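Local coordinates for Glyco_hydro_cc domain-containing protein (Pseudomonas viridiflava, PDB 6UAV) that probably hydrolyses internal beta-1,3-glucosidic bonds, as an endo-beta-1,3-glucanase of glycoside hydrolase family 128 with a TIM-barrel catalytic core, at residues V81-N86 against V182-N187; A97-W102 against Y140-S145; A134-F139 against D171-Y176; Y164-M169 against A208-M213. All coordinates share one frame; numbering follows the deposited sequence.

Contact 1. Residues V81-N86 against V182-N187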
loop_
_atom_site.group_PDB
_atom_site.type_symbol
_atom_site.label_atom_id
_atom_site.label_comp_id
_atom_site.label_asym_id
_atom_site.label_seq_id
_atom_site.Cartn_x
_atom_site.Cartn_y
_atom_site.Cartn_z
ATOM N N VAL A 81 -5.407 2.800 -5.669
ATOM C CA VAL A 81 -5.359 3.917 -6.637
ATOM C C VAL A 81 -4.492 5.057 -6.131
ATOM O O VAL A 81 -4.573 5.419 -4.934
ATOM C CB VAL A 81 -6.790 4.360 -6.998
ATOM C CG1 VAL A 81 -7.599 3.279 -7.672
ATOM C CG2 VAL A 81 -7.558 4.928 -5.812
ATOM N N ILE A 82 -3.758 5.635 -7.071
ATOM C CA ILE A 82 -3.000 6.905 -6.954
ATOM C C ILE A 82 -1.870 6.819 -5.917
ATOM O O ILE A 82 -2.100 7.046 -4.724
ATOM C CB ILE A 82 -3.915 8.128 -6.732
ATOM C CG1 ILE A 82 -5.110 8.122 -7.717
ATOM C CG2 ILE A 82 -3.004 9.352 -6.897
ATOM C CD1 ILE A 82 -5.833 9.424 -7.938
ATOM N N ASN A 83 -0.663 6.576 -6.420
ATOM C CA ASN A 83 0.530 6.384 -5.525
ATOM C C ASN A 83 1.176 7.716 -5.157
ATOM O O ASN A 83 1.965 8.212 -5.951
ATOM C CB ASN A 83 1.568 5.486 -6.175
ATOM C CG ASN A 83 2.565 5.025 -5.132
ATOM O OD1 ASN A 83 2.227 4.221 -4.274
ATOM N ND2 ASN A 83 3.784 5.535 -5.205
ATOM N N GLU A 84 0.882 8.266 -3.981
ATOM C CA GLU A 84 1.542 9.495 -3.473
ATOM C C GLU A 84 1.347 10.645 -4.433
ATOM O O GLU A 84 2.297 11.179 -5.012
ATOM C CB GLU A 84 3.016 9.180 -3.201
ATOM C CG GLU A 84 3.161 8.238 -1.995
ATOM C CD GLU A 84 4.590 8.143 -1.478
ATOM O OE1 GLU A 84 5.470 8.871 -2.027
ATOM O OE2 GLU A 84 4.808 7.362 -0.573
ATOM N N PRO A 85 0.097 11.137 -4.600
ATOM C CA PRO A 85 -0.136 12.247 -5.506
ATOM C C PRO A 85 0.580 13.526 -5.129
ATOM O O PRO A 85 0.901 14.331 -6.010
ATOM C CB PRO A 85 -1.653 12.461 -5.433
ATOM C CG PRO A 85 -2.049 11.884 -4.069
ATOM C CD PRO A 85 -1.117 10.706 -3.857
ATOM N N ASN A 86 0.806 13.732 -3.830
ATOM C CA ASN A 86 1.458 14.968 -3.342
ATOM C C ASN A 86 2.982 14.828 -3.370
ATOM O O ASN A 86 3.618 15.658 -2.752
ATOM C CB ASN A 86 0.901 15.363 -1.989
ATOM C CG ASN A 86 1.101 14.344 -0.884
ATOM O OD1 ASN A 86 1.042 13.139 -1.159
ATOM N ND2 ASN A 86 1.250 14.852 0.344
ATOM N N VAL A 182 -2.343 0.566 5.054
ATOM C CA VAL A 182 -1.031 1.240 5.154
ATOM C C VAL A 182 -0.123 0.467 4.199
ATOM O O VAL A 182 0.411 -0.578 4.607
ATOM C CB VAL A 182 -0.539 1.236 6.610
ATOM C CG1 VAL A 182 0.883 1.742 6.679
ATOM C CG2 VAL A 182 -1.450 2.046 7.550
ATOM N N THR A 183 0.050 0.958 2.967
ATOM C CA THR A 183 0.515 0.075 1.865
ATOM C C THR A 183 2.025 0.168 1.655
ATOM O O THR A 183 2.556 -0.521 0.796
ATOM C CB THR A 183 -0.290 0.372 0.594
ATOM O OG1 THR A 183 -0.177 1.771 0.329
ATOM C CG2 THR A 183 -1.732 -0.031 0.773
ATOM N N GLU A 184 2.688 1.028 2.407
ATOM C CA GLU A 184 4.158 1.039 2.536
ATOM C C GLU A 184 4.467 1.510 3.954
ATOM O O GLU A 184 3.981 2.595 4.398
ATOM C CB GLU A 184 4.914 1.993 1.608
ATOM C CG GLU A 184 4.659 1.756 0.136
ATOM C CD GLU A 184 5.367 2.696 -0.795
ATOM O OE1 GLU A 184 6.339 3.401 -0.379
ATOM O OE2 GLU A 184 4.925 2.784 -1.991
ATOM N N PHE A 185 5.275 0.732 4.667
ATOM C CA PHE A 185 5.844 1.186 5.955
ATOM C C PHE A 185 7.112 0.426 6.279
ATOM O O PHE A 185 7.376 -0.648 5.765
ATOM C CB PHE A 185 4.863 1.086 7.117
ATOM C CG PHE A 185 4.538 -0.285 7.610
ATOM C CD1 PHE A 185 3.883 -1.192 6.813
ATOM C CD2 PHE A 185 4.970 -0.693 8.868
ATOM C CE1 PHE A 185 3.589 -2.472 7.259
ATOM C CE2 PHE A 185 4.646 -1.949 9.335
ATOM C CZ PHE A 185 3.984 -2.841 8.522
ATOM N N ALA A 186 7.926 1.119 7.056
ATOM C CA ALA A 186 9.199 0.663 7.643
ATOM C C ALA A 186 9.647 1.842 8.480
ATOM O O ALA A 186 9.071 2.950 8.292
ATOM C CB ALA A 186 10.154 0.337 6.520
ATOM N N ASN A 187 10.669 1.709 9.316
ATOM C CA ASN A 187 11.233 2.928 9.919
ATOM C C ASN A 187 12.614 3.238 9.357
ATOM O O ASN A 187 13.551 2.486 9.620
ATOM C CB ASN A 187 11.286 2.825 11.438
ATOM C CG ASN A 187 11.436 4.183 12.097
ATOM O OD1 ASN A 187 12.100 5.086 11.549
ATOM N ND2 ASN A 187 10.781 4.331 13.247
HETATM O O HOH W 1 5.773 4.755 -3.345
HETATM O O HOH W 2 7.122 5.863 -1.174
#

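Contact 2. Residues A97-W102 against Y140-S145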
loop_
_atom_site.group_PDB
_atom_site.type_symbol
_atom_site.label_atom_id
_atom_site.label_comp_id
_atom_site.label_asym_id
_atom_site.label_seq_id
_atom_site.Cartn_x
_atom_site.Cartn_y
_atom_site.Cartn_z
ATOM N N ALA A 97 -6.320 17.321 -10.672
ATOM C CA ALA A 97 -6.000 16.227 -11.622
ATOM C C ALA A 97 -6.582 14.944 -11.057
ATOM O O ALA A 97 -7.189 14.127 -11.805
ATOM C CB ALA A 97 -4.521 16.172 -11.893
ATOM N N ALA A 98 -6.524 14.735 -9.735
ATOM C CA ALA A 98 -7.068 13.499 -9.158
ATOM C C ALA A 98 -8.584 13.522 -9.245
ATOM O O ALA A 98 -9.199 12.484 -9.541
ATOM C CB ALA A 98 -6.544 13.271 -7.750
ATOM N N ALA A 99 -9.215 14.666 -8.959
ATOM C CA ALA A 99 -10.669 14.799 -9.120
ATOM C C ALA A 99 -11.057 14.452 -10.570
ATOM O O ALA A 99 -12.066 13.794 -10.744
ATOM C CB ALA A 99 -11.156 16.192 -8.711
ATOM N N GLN A 100 -10.300 14.937 -11.562
ATOM C CA GLN A 100 -10.617 14.664 -12.990
ATOM C C GLN A 100 -10.563 13.145 -13.274
ATOM O O GLN A 100 -11.426 12.615 -14.040
ATOM C CB GLN A 100 -9.667 15.451 -13.906
ATOM C CG GLN A 100 -9.895 15.255 -15.407
ATOM C CD GLN A 100 -9.251 16.371 -16.210
ATOM O OE1 GLN A 100 -8.468 17.162 -15.717
ATOM N NE2 GLN A 100 -9.530 16.465 -17.482
ATOM N N LEU A 101 -9.591 12.427 -12.740
ATOM C CA LEU A 101 -9.462 10.954 -12.926
ATOM C C LEU A 101 -10.617 10.234 -12.233
ATOM O O LEU A 101 -10.997 9.152 -12.656
ATOM C CB LEU A 101 -8.098 10.493 -12.403
ATOM C CG LEU A 101 -7.818 8.994 -12.470
ATOM C CD1 LEU A 101 -7.820 8.508 -13.901
ATOM C CD2 LEU A 101 -6.515 8.644 -11.794
ATOM N N TRP A 102 -11.073 10.747 -11.109
ATOM C CA TRP A 102 -11.809 9.904 -10.135
ATOM C C TRP A 102 -13.016 9.234 -10.753
ATOM O O TRP A 102 -13.275 8.055 -10.461
ATOM C CB TRP A 102 -12.158 10.711 -8.861
ATOM C CG TRP A 102 -12.240 9.816 -7.661
ATOM C CD1 TRP A 102 -13.348 9.311 -7.016
ATOM C CD2 TRP A 102 -11.111 9.224 -7.018
ATOM N NE1 TRP A 102 -12.949 8.489 -6.001
ATOM C CE2 TRP A 102 -11.601 8.394 -5.985
ATOM C CE3 TRP A 102 -9.732 9.297 -7.212
ATOM C CZ2 TRP A 102 -10.763 7.678 -5.127
ATOM C CZ3 TRP A 102 -8.907 8.623 -6.324
ATOM C CH2 TRP A 102 -9.420 7.839 -5.304
ATOM N N TYR A 140 -11.199 16.528 -2.154
ATOM C CA TYR A 140 -12.634 16.436 -1.806
ATOM C C TYR A 140 -13.395 17.668 -2.340
ATOM O O TYR A 140 -14.440 17.542 -2.978
ATOM C CB TYR A 140 -12.813 16.350 -0.290
ATOM C CG TYR A 140 -12.960 14.964 0.287
ATOM C CD1 TYR A 140 -11.826 14.191 0.536
ATOM C CD2 TYR A 140 -14.191 14.456 0.649
ATOM C CE1 TYR A 140 -11.907 12.959 1.146
ATOM C CE2 TYR A 140 -14.289 13.214 1.249
ATOM C CZ TYR A 140 -13.144 12.483 1.498
ATOM O OH TYR A 140 -13.211 11.258 2.070
ATOM N N ALA A 141 -12.840 18.867 -2.184
ATOM C CA ALA A 141 -13.523 20.105 -2.615
ATOM C C ALA A 141 -13.607 20.142 -4.155
ATOM O O ALA A 141 -14.616 20.628 -4.663
ATOM C CB ALA A 141 -12.778 21.280 -2.040
ATOM N N ALA A 142 -12.565 19.655 -4.850
ATOM C CA ALA A 142 -12.517 19.664 -6.328
ATOM C C ALA A 142 -13.564 18.681 -6.839
ATOM O O ALA A 142 -14.350 18.996 -7.747
ATOM C CB ALA A 142 -11.161 19.308 -6.827
ATOM N N TYR A 143 -13.565 17.474 -6.299
ATOM C CA TYR A 143 -14.534 16.446 -6.738
ATOM C C TYR A 143 -15.950 16.960 -6.462
ATOM O O TYR A 143 -16.832 16.932 -7.352
ATOM C CB TYR A 143 -14.266 15.103 -6.070
ATOM C CG TYR A 143 -15.195 14.075 -6.655
ATOM C CD1 TYR A 143 -16.484 13.967 -6.211
ATOM C CD2 TYR A 143 -14.814 13.244 -7.705
ATOM C CE1 TYR A 143 -17.368 13.043 -6.741
ATOM C CE2 TYR A 143 -15.690 12.339 -8.277
ATOM C CZ TYR A 143 -16.968 12.208 -7.774
ATOM O OH TYR A 143 -17.901 11.373 -8.324
ATOM N N ALA A 144 -16.250 17.451 -5.238
ATOM C CA ALA A 144 -17.609 17.870 -4.865
ATOM C C ALA A 144 -18.056 19.011 -5.787
ATOM O O ALA A 144 -19.193 19.023 -6.195
ATOM C CB ALA A 144 -17.682 18.269 -3.415
ATOM N N SER A 145 -17.173 19.944 -6.131
ATOM C CA SER A 145 -17.462 21.031 -7.081
ATOM C C SER A 145 -17.983 20.481 -8.427
ATOM O O SER A 145 -18.969 21.042 -9.004
ATOM C CB SER A 145 -16.228 21.878 -7.279
ATOM O OG SER A 145 -16.524 22.925 -8.190
#

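Contact 3. Residues A134-F139 against D171-Y176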
loop_
_atom_site.group_PDB
_atom_site.type_symbol
_atom_site.label_atom_id
_atom_site.label_comp_id
_atom_site.label_asym_id
_atom_site.label_seq_id
_atom_site.Cartn_x
_atom_site.Cartn_y
_atom_site.Cartn_z
ATOM N N ALA A 134 -4.060 18.765 3.627
ATOM C CA ALA A 134 -4.328 19.871 2.689
ATOM C C ALA A 134 -4.642 19.259 1.334
ATOM O O ALA A 134 -5.583 19.729 0.669
ATOM C CB ALA A 134 -3.141 20.789 2.577
ATOM N N TRP A 135 -3.893 18.265 0.903
ATOM C CA TRP A 135 -4.140 17.654 -0.428
ATOM C C TRP A 135 -5.532 17.014 -0.436
ATOM O O TRP A 135 -6.313 17.275 -1.382
ATOM C CB TRP A 135 -2.965 16.732 -0.825
ATOM C CG TRP A 135 -3.047 16.245 -2.250
ATOM C CD1 TRP A 135 -2.393 16.772 -3.311
ATOM C CD2 TRP A 135 -3.964 15.282 -2.768
ATOM N NE1 TRP A 135 -2.776 16.131 -4.465
ATOM C CE2 TRP A 135 -3.762 15.205 -4.164
ATOM C CE3 TRP A 135 -4.912 14.417 -2.179
ATOM C CZ2 TRP A 135 -4.508 14.382 -4.995
ATOM C CZ3 TRP A 135 -5.627 13.562 -2.991
ATOM C CH2 TRP A 135 -5.423 13.549 -4.379
ATOM N N LEU A 136 -5.864 16.214 0.554
ATOM C CA LEU A 136 -7.163 15.512 0.572
ATOM C C LEU A 136 -8.314 16.492 0.703
ATOM O O LEU A 136 -9.330 16.269 0.024
ATOM C CB LEU A 136 -7.216 14.481 1.694
ATOM C CG LEU A 136 -6.415 13.182 1.493
ATOM C CD1 LEU A 136 -6.307 12.445 2.811
ATOM C CD2 LEU A 136 -7.046 12.313 0.428
ATOM N N ASP A 137 -8.212 17.536 1.528
ATOM C CA ASP A 137 -9.264 18.567 1.604
ATOM C C ASP A 137 -9.534 19.113 0.201
ATOM O O ASP A 137 -10.727 19.250 -0.199
ATOM C CB ASP A 137 -8.904 19.676 2.567
ATOM C CG ASP A 137 -9.038 19.325 4.034
ATOM O OD1 ASP A 137 -9.591 18.198 4.340
ATOM O OD2 ASP A 137 -8.639 20.193 4.846
ATOM N N ALA A 138 -8.468 19.465 -0.500
ATOM C CA ALA A 138 -8.593 20.100 -1.820
ATOM C C ALA A 138 -9.199 19.117 -2.818
ATOM O O ALA A 138 -10.023 19.548 -3.656
ATOM C CB ALA A 138 -7.256 20.579 -2.270
ATOM N N PHE A 139 -8.776 17.844 -2.765
ATOM C CA PHE A 139 -9.306 16.798 -3.674
ATOM C C PHE A 139 -10.795 16.611 -3.411
ATOM O O PHE A 139 -11.591 16.622 -4.389
ATOM C CB PHE A 139 -8.518 15.500 -3.412
ATOM C CG PHE A 139 -9.152 14.259 -3.945
ATOM C CD1 PHE A 139 -9.341 14.079 -5.304
ATOM C CD2 PHE A 139 -9.626 13.305 -3.068
ATOM C CE1 PHE A 139 -9.968 12.941 -5.772
ATOM C CE2 PHE A 139 -10.251 12.157 -3.533
ATOM C CZ PHE A 139 -10.401 11.973 -4.895
ATOM N N ASP A 171 -4.280 8.759 13.254
ATOM C CA ASP A 171 -5.270 9.543 14.063
ATOM C C ASP A 171 -5.595 10.836 13.339
ATOM O O ASP A 171 -6.811 11.202 13.233
ATOM C CB ASP A 171 -4.806 9.760 15.492
ATOM C CG ASP A 171 -4.898 8.532 16.364
ATOM O OD1 ASP A 171 -5.435 7.497 15.857
ATOM O OD2 ASP A 171 -4.436 8.615 17.543
ATOM N N ARG A 172 -4.585 11.552 12.856
ATOM C CA ARG A 172 -4.828 12.837 12.169
ATOM C C ARG A 172 -5.727 12.580 10.955
ATOM O O ARG A 172 -6.679 13.361 10.771
ATOM C CB ARG A 172 -3.505 13.533 11.848
ATOM C CG ARG A 172 -2.817 14.099 13.085
ATOM C CD ARG A 172 -1.275 14.151 13.041
ATOM N NE ARG A 172 -0.809 14.842 11.845
ATOM C CZ ARG A 172 0.379 15.441 11.716
ATOM N NH1 ARG A 172 0.692 16.062 10.584
ATOM N NH2 ARG A 172 1.239 15.424 12.726
ATOM N N LEU A 173 -5.462 11.514 10.191
ATOM C CA LEU A 173 -6.208 11.247 8.925
ATOM C C LEU A 173 -7.574 10.618 9.187
ATOM O O LEU A 173 -8.364 10.542 8.266
ATOM C CB LEU A 173 -5.384 10.380 7.984
ATOM C CG LEU A 173 -4.171 11.086 7.374
ATOM C CD1 LEU A 173 -3.282 10.084 6.693
ATOM C CD2 LEU A 173 -4.565 12.144 6.390
ATOM N N SER A 174 -7.882 10.239 10.423
ATOM C CA SER A 174 -9.207 9.664 10.751
ATOM C C SER A 174 -10.292 10.723 10.538
ATOM O O SER A 174 -11.468 10.308 10.368
ATOM C CB SER A 174 -9.260 9.050 12.120
ATOM O OG SER A 174 -9.022 9.969 13.161
ATOM N N ARG A 175 -9.913 12.028 10.477
ATOM C CA ARG A 175 -10.914 13.113 10.327
ATOM C C ARG A 175 -11.839 12.825 9.139
ATOM O O ARG A 175 -12.955 13.342 9.155
ATOM C CB ARG A 175 -10.239 14.465 10.134
ATOM C CG ARG A 175 -9.339 14.546 8.922
ATOM C CD ARG A 175 -8.306 15.636 9.022
ATOM N NE ARG A 175 -9.042 16.859 8.910
ATOM C CZ ARG A 175 -8.758 17.992 9.545
ATOM N NH1 ARG A 175 -7.721 18.072 10.366
ATOM N NH2 ARG A 175 -9.560 19.039 9.357
ATOM N N TYR A 176 -11.416 12.005 8.155
ATOM C CA TYR A 176 -12.234 11.732 6.936
ATOM C C TYR A 176 -13.263 10.638 7.241
ATOM O O TYR A 176 -14.121 10.390 6.386
ATOM C CB TYR A 176 -11.347 11.408 5.724
ATOM C CG TYR A 176 -10.456 12.574 5.385
ATOM C CD1 TYR A 176 -10.976 13.710 4.776
ATOM C CD2 TYR A 176 -9.160 12.615 5.817
ATOM C CE1 TYR A 176 -10.195 14.821 4.533
ATOM C CE2 TYR A 176 -8.349 13.705 5.562
ATOM C CZ TYR A 176 -8.873 14.818 4.934
ATOM O OH TYR A 176 -8.106 15.921 4.740
HETATM O O HOH W 3 -10.697 17.726 6.702
#

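Contact 4. Residues Y164-M169 against A208-M213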
loop_
_atom_site.group_PDB
_atom_site.type_symbol
_atom_site.label_atom_id
_atom_site.label_comp_id
_atom_site.label_asym_id
_atom_site.label_seq_id
_atom_site.Cartn_x
_atom_site.Cartn_y
_atom_site.Cartn_z
ATOM N N TYR A 164 8.877 7.279 12.765
ATOM C CA TYR A 164 8.047 7.175 13.973
ATOM C C TYR A 164 6.743 7.968 13.777
ATOM O O TYR A 164 6.617 8.761 12.820
ATOM C CB TYR A 164 8.809 7.756 15.160
ATOM C CG TYR A 164 10.080 7.016 15.484
ATOM C CD1 TYR A 164 11.269 7.397 14.897
ATOM C CD2 TYR A 164 10.104 5.948 16.368
ATOM C CE1 TYR A 164 12.457 6.740 15.163
ATOM C CE2 TYR A 164 11.296 5.285 16.661
ATOM C CZ TYR A 164 12.464 5.650 16.020
ATOM O OH TYR A 164 13.658 5.045 16.314
ATOM N N GLY A 165 5.777 7.687 14.656
ATOM C CA GLY A 165 4.501 8.421 14.720
ATOM C C GLY A 165 3.465 7.939 13.738
ATOM O O GLY A 165 2.452 8.711 13.516
ATOM N N LEU A 166 3.602 6.744 13.183
ATOM C CA LEU A 166 2.557 6.274 12.252
ATOM C C LEU A 166 1.153 6.322 12.900
ATOM O O LEU A 166 0.195 6.811 12.261
ATOM C CB LEU A 166 2.926 4.893 11.716
ATOM C CG LEU A 166 1.822 4.165 10.977
ATOM C CD1 LEU A 166 1.310 4.964 9.757
ATOM C CD2 LEU A 166 2.338 2.838 10.551
ATOM N N SER A 167 0.960 5.841 14.129
ATOM C CA SER A 167 -0.367 5.894 14.794
ATOM C C SER A 167 -0.888 7.351 14.845
ATOM O O SER A 167 -2.076 7.561 14.619
ATOM C CB SER A 167 -0.356 5.258 16.154
ATOM O OG SER A 167 0.443 6.044 17.017
ATOM N N SER A 168 -0.013 8.346 15.022
ATOM C CA SER A 168 -0.406 9.763 15.159
ATOM C C SER A 168 -0.874 10.254 13.773
ATOM O O SER A 168 -1.886 11.007 13.699
ATOM C CB SER A 168 0.718 10.562 15.768
ATOM O OG SER A 168 1.683 10.940 14.817
ATOM N N MET A 169 -0.240 9.768 12.704
ATOM C CA MET A 169 -0.627 10.174 11.349
ATOM C C MET A 169 -1.990 9.519 11.016
ATOM O O MET A 169 -2.850 10.175 10.407
ATOM C CB MET A 169 0.444 9.807 10.335
ATOM C CG MET A 169 1.710 10.608 10.446
ATOM S SD MET A 169 1.511 12.386 10.501
ATOM C CE MET A 169 0.994 12.741 8.840
ATOM N N ALA A 208 8.123 -4.729 15.011
ATOM C CA ALA A 208 7.195 -5.340 15.994
ATOM C C ALA A 208 6.201 -4.270 16.496
ATOM O O ALA A 208 5.003 -4.544 16.616
ATOM C CB ALA A 208 7.989 -5.993 17.117
ATOM N N GLU A 209 6.705 -3.097 16.871
ATOM C CA GLU A 209 5.844 -2.009 17.406
ATOM C C GLU A 209 4.783 -1.642 16.355
ATOM O O GLU A 209 3.603 -1.625 16.676
ATOM C CB GLU A 209 6.672 -0.772 17.759
ATOM C CG GLU A 209 7.108 -0.835 19.187
ATOM C CD GLU A 209 7.555 0.453 19.853
ATOM O OE1 GLU A 209 7.446 1.545 19.226
ATOM O OE2 GLU A 209 8.048 0.320 20.988
ATOM N N MET A 210 5.216 -1.377 15.132
ATOM C CA MET A 210 4.298 -0.906 14.068
ATOM C C MET A 210 3.317 -2.023 13.724
ATOM O O MET A 210 2.140 -1.715 13.593
ATOM C CB MET A 210 5.078 -0.461 12.848
ATOM C CG MET A 210 6.013 0.649 13.175
ATOM S SD MET A 210 7.127 1.177 11.761
ATOM C CE MET A 210 5.933 2.323 11.145
ATOM N N VAL A 211 3.782 -3.251 13.565
ATOM C CA VAL A 211 2.867 -4.363 13.186
ATOM C C VAL A 211 1.854 -4.567 14.309
ATOM O O VAL A 211 0.616 -4.762 14.015
ATOM C CB VAL A 211 3.649 -5.667 12.864
ATOM C CG1 VAL A 211 2.714 -6.887 12.815
ATOM C CG2 VAL A 211 4.372 -5.503 11.563
ATOM N N THR A 212 2.292 -4.541 15.566
ATOM C CA THR A 212 1.344 -4.763 16.694
ATOM C C THR A 212 0.279 -3.676 16.641
ATOM O O THR A 212 -0.914 -3.970 16.901
ATOM C CB THR A 212 2.039 -4.770 18.048
ATOM O OG1 THR A 212 2.957 -5.860 18.024
ATOM C CG2 THR A 212 1.078 -4.926 19.202
ATOM N N MET A 213 0.715 -2.448 16.439
ATOM C CA MET A 213 -0.214 -1.304 16.436
ATOM C C MET A 213 -1.204 -1.477 15.265
ATOM O O MET A 213 -2.435 -1.323 15.508
ATOM C CB MET A 213 0.597 -0.013 16.348
ATOM C CG MET A 213 -0.236 1.246 16.309
ATOM S SD MET A 213 -0.731 1.686 14.639
ATOM C CE MET A 213 0.851 2.079 13.909
#

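Contact 1. Residues V81-N86 against V182-N187
This is a buried, water-bridged polar contact in which Asn-83 and Glu-84 face Glu-184 across the barrel mouth. Residues 81-86 follow strand 78-81, the fourth of the barrel. Residues 182-187 lie on the C-terminal side of strand 180-185, the seventh. No direct hydrogen bond joins the two segments. The carboxylates of Glu-84 and Glu-184 come within 4.3 Å at Glu-84 OE2 and Glu-184 OE1. One water spans this gap and donates to both of these oxygens. A second water accepts from Asn-83 ND2 at 2.8 Å and donates to Glu-184 OE2. Asn-83 OD1 stays 3.8 Å from Glu-184 OE2, with the amide and carboxylate planes 28° apart.

An Asn-Glu pair after strand four facing a glutamate on the C-terminal side of strand seven is consistent with the acid/base and nucleophile layout of clan GH-A barrels. The carboxylate carbons, Glu-84 CD and Glu-184 CD, lie 5.5 Å apart, a spacing in keeping with a retaining glycosidase. Glu-184 reaches this place on an extended chain (chi2 179°). Tyr-162 OH grips its OE1 and Trp-31 NE1 its OE2. Glu-84 OE2 is held by His-160 and Asn-122, and His-160 also bonds Thr-183 OG1.

Contact 2. Residues A97-W102 against Y140-S145
Ala-99 presses its methyl group into helix 132-146 at the closest point of this helix pair. Its CB touches Ala-142 CB at 3.6 Å and Tyr-143 N at the same distance. The small side chains of Ala-99 and Ala-142 let the backbones come very near: Ala-99 CA and Tyr-143 CA are only 4.8 Å apart. This is the tight part of the contact.

Beside it, the packing becomes aromatic. Trp-102 CB rests 3.8 Å from Tyr-143 CD2. The indole then turns its edge toward the tyrosine face in an offset edge-to-face pair. The five-membered ring and the phenol ring have planes at 84°, and Trp-102 CD1 is 4.0 Å from Tyr-143 CE2. With CG of Tyr-143 opposite its backbone N (chi1 -175°), the ring lies alongside Trp-102 CB.

The two helices are successive members of the outer helical layer of the TIM barrel, one before strand 115-121 and one after it. Their local axes cross at -46° and approach to 8.5 Å.

The other side is loose. Gln-100 points away from the partner helix and is exposed, as are Ala-141 and Ser-145. No hydrogen bond crosses between the segments. The polar ends of the aromatic pair are instead served by other residues. Tyr-143 OH bonds Glu-106 and Arg-150, and Trp-102 NE1 bonds the carbonyl oxygen of Gln-153. His-147 stacks on the Tyr-143 ring, while Phe-139 meets the indole edge-to-face.

Contact 3. Residues A134-F139 against D171-Y176
Leu-136 lies along the hydroxyl end of the Tyr-176 ring and overlaps it with two parts of its side chain. Its CB touches Tyr-176 OH at 3.5 Å. Its CD1 reaches Tyr-176 CE2 at 3.7 Å, coming obliquely to the ring. The same methyl also meets Leu-173 CD2 at 4.0 Å, and these two leucine side chains cross at about a right angle. CD1 thus fills the corner between Leu-173 and the tyrosine. CG of Tyr-176 stands opposite its own carbonyl carbon (chi1 -62°), which directs the ring at Leu-136 and Asp-137.

The polar half of the contact belongs to Asp-137. Tyr-176 OH donates to Asp-137 OD1 over 2.7 Å. The oxygen is met from above the carboxylate plane, 58° out of it, and the carboxylate and ring planes are 65° apart. A water also donates to Asp-137 OD1, again at 2.7 Å. That water accepts from Arg-175 NE at 2.9 Å, making an indirect link from the arginine to the aspartate. OD1 therefore takes two donors, which would probably suit a negative charge. Arg-175 also leans its CG over one face of the Tyr-176 ring, offset toward the rim.

Tyr-176 lies at the C-terminal side of helix 166-173. Its ring meets that of Tyr-140, one turn after Leu-136 on helix 132-146. Val-133 of that helix touches Leu-173, Arg-175 and Tyr-176. Underneath, strand 156-161 supplies Leu-157 against both Leu-136 and Tyr-176, and Phe-159 against Leu-173. Two neighbouring helices of the barrel's outer layer are thus joined over the strand between them.

Contact 4. Residues Y164-M169 against A208-M213
Met-213 reaches from helix 200-216 toward Leu-166 and Ser-167 at the start of helix 166-173. Its CB points toward that helix but stays short of it. CG is the first atom to touch, 4.0 Å from Ser-167 CB. SD follows beside the same carbon at 3.9 Å. The chain bends at chi2 (-87°) and again at chi3 (-66°), and this carries the terminal methyl round onto Leu-166. There CE lies 3.7 Å from Leu-166 CG and 3.8 Å from Leu-166 CD2. It also sits 3.8 Å from Ser-167 N.

Met-210, one turn earlier, brings a second methyl to the same leucine. Its CE meets Leu-166 CD2 at 3.7 Å, and the two side chains cross at about a right angle. Leu-166 is thus held by two methionine methyls, while Phe-159 and Trp-161 of strand 156-161 touch it from the barrel.

Gly-165 takes the N-cap position before helix 166-173. Its O accepts from Met-169 N and from Ser-168 OG, the latter in the carbonyl plane on a lone pair. A sulfate ion, probably from the crystallisation liquor, lies near the Ser-167 side chain.

No hydrogen bond spans the two segments. Methionine methyls and a thioether pack against Leu-166 and the CB of Ser-167, so shape and dispersion rather than directed bonds probably join the two barrel helices here.

How the contacts relate
All four contacts belong to one eight-stranded TIM barrel. The centre of contact 1, at its mouth, is about 5 Å from the chain centre. The others join outer helices 95-112, 132-146, 166-173 and 200-216. Contacts 2 and 3 share helix 132-146, their centres about 14 Å apart; contacts 3 and 4 share helix 166-173. Along the chain, contacts 2 and 3 fall between the segments of contact 1. The segments of 2 and 3, 3 and 4, and 1 and 4 alternate, while contact 2 closes before contact 4 opens. Ile-82 packs on Trp-102, Pro-85 on Trp-135 and Phe-185 on Met-210. Helices 95-112, 132-146 and 200-216 thus back the segments carrying the facing glutamates.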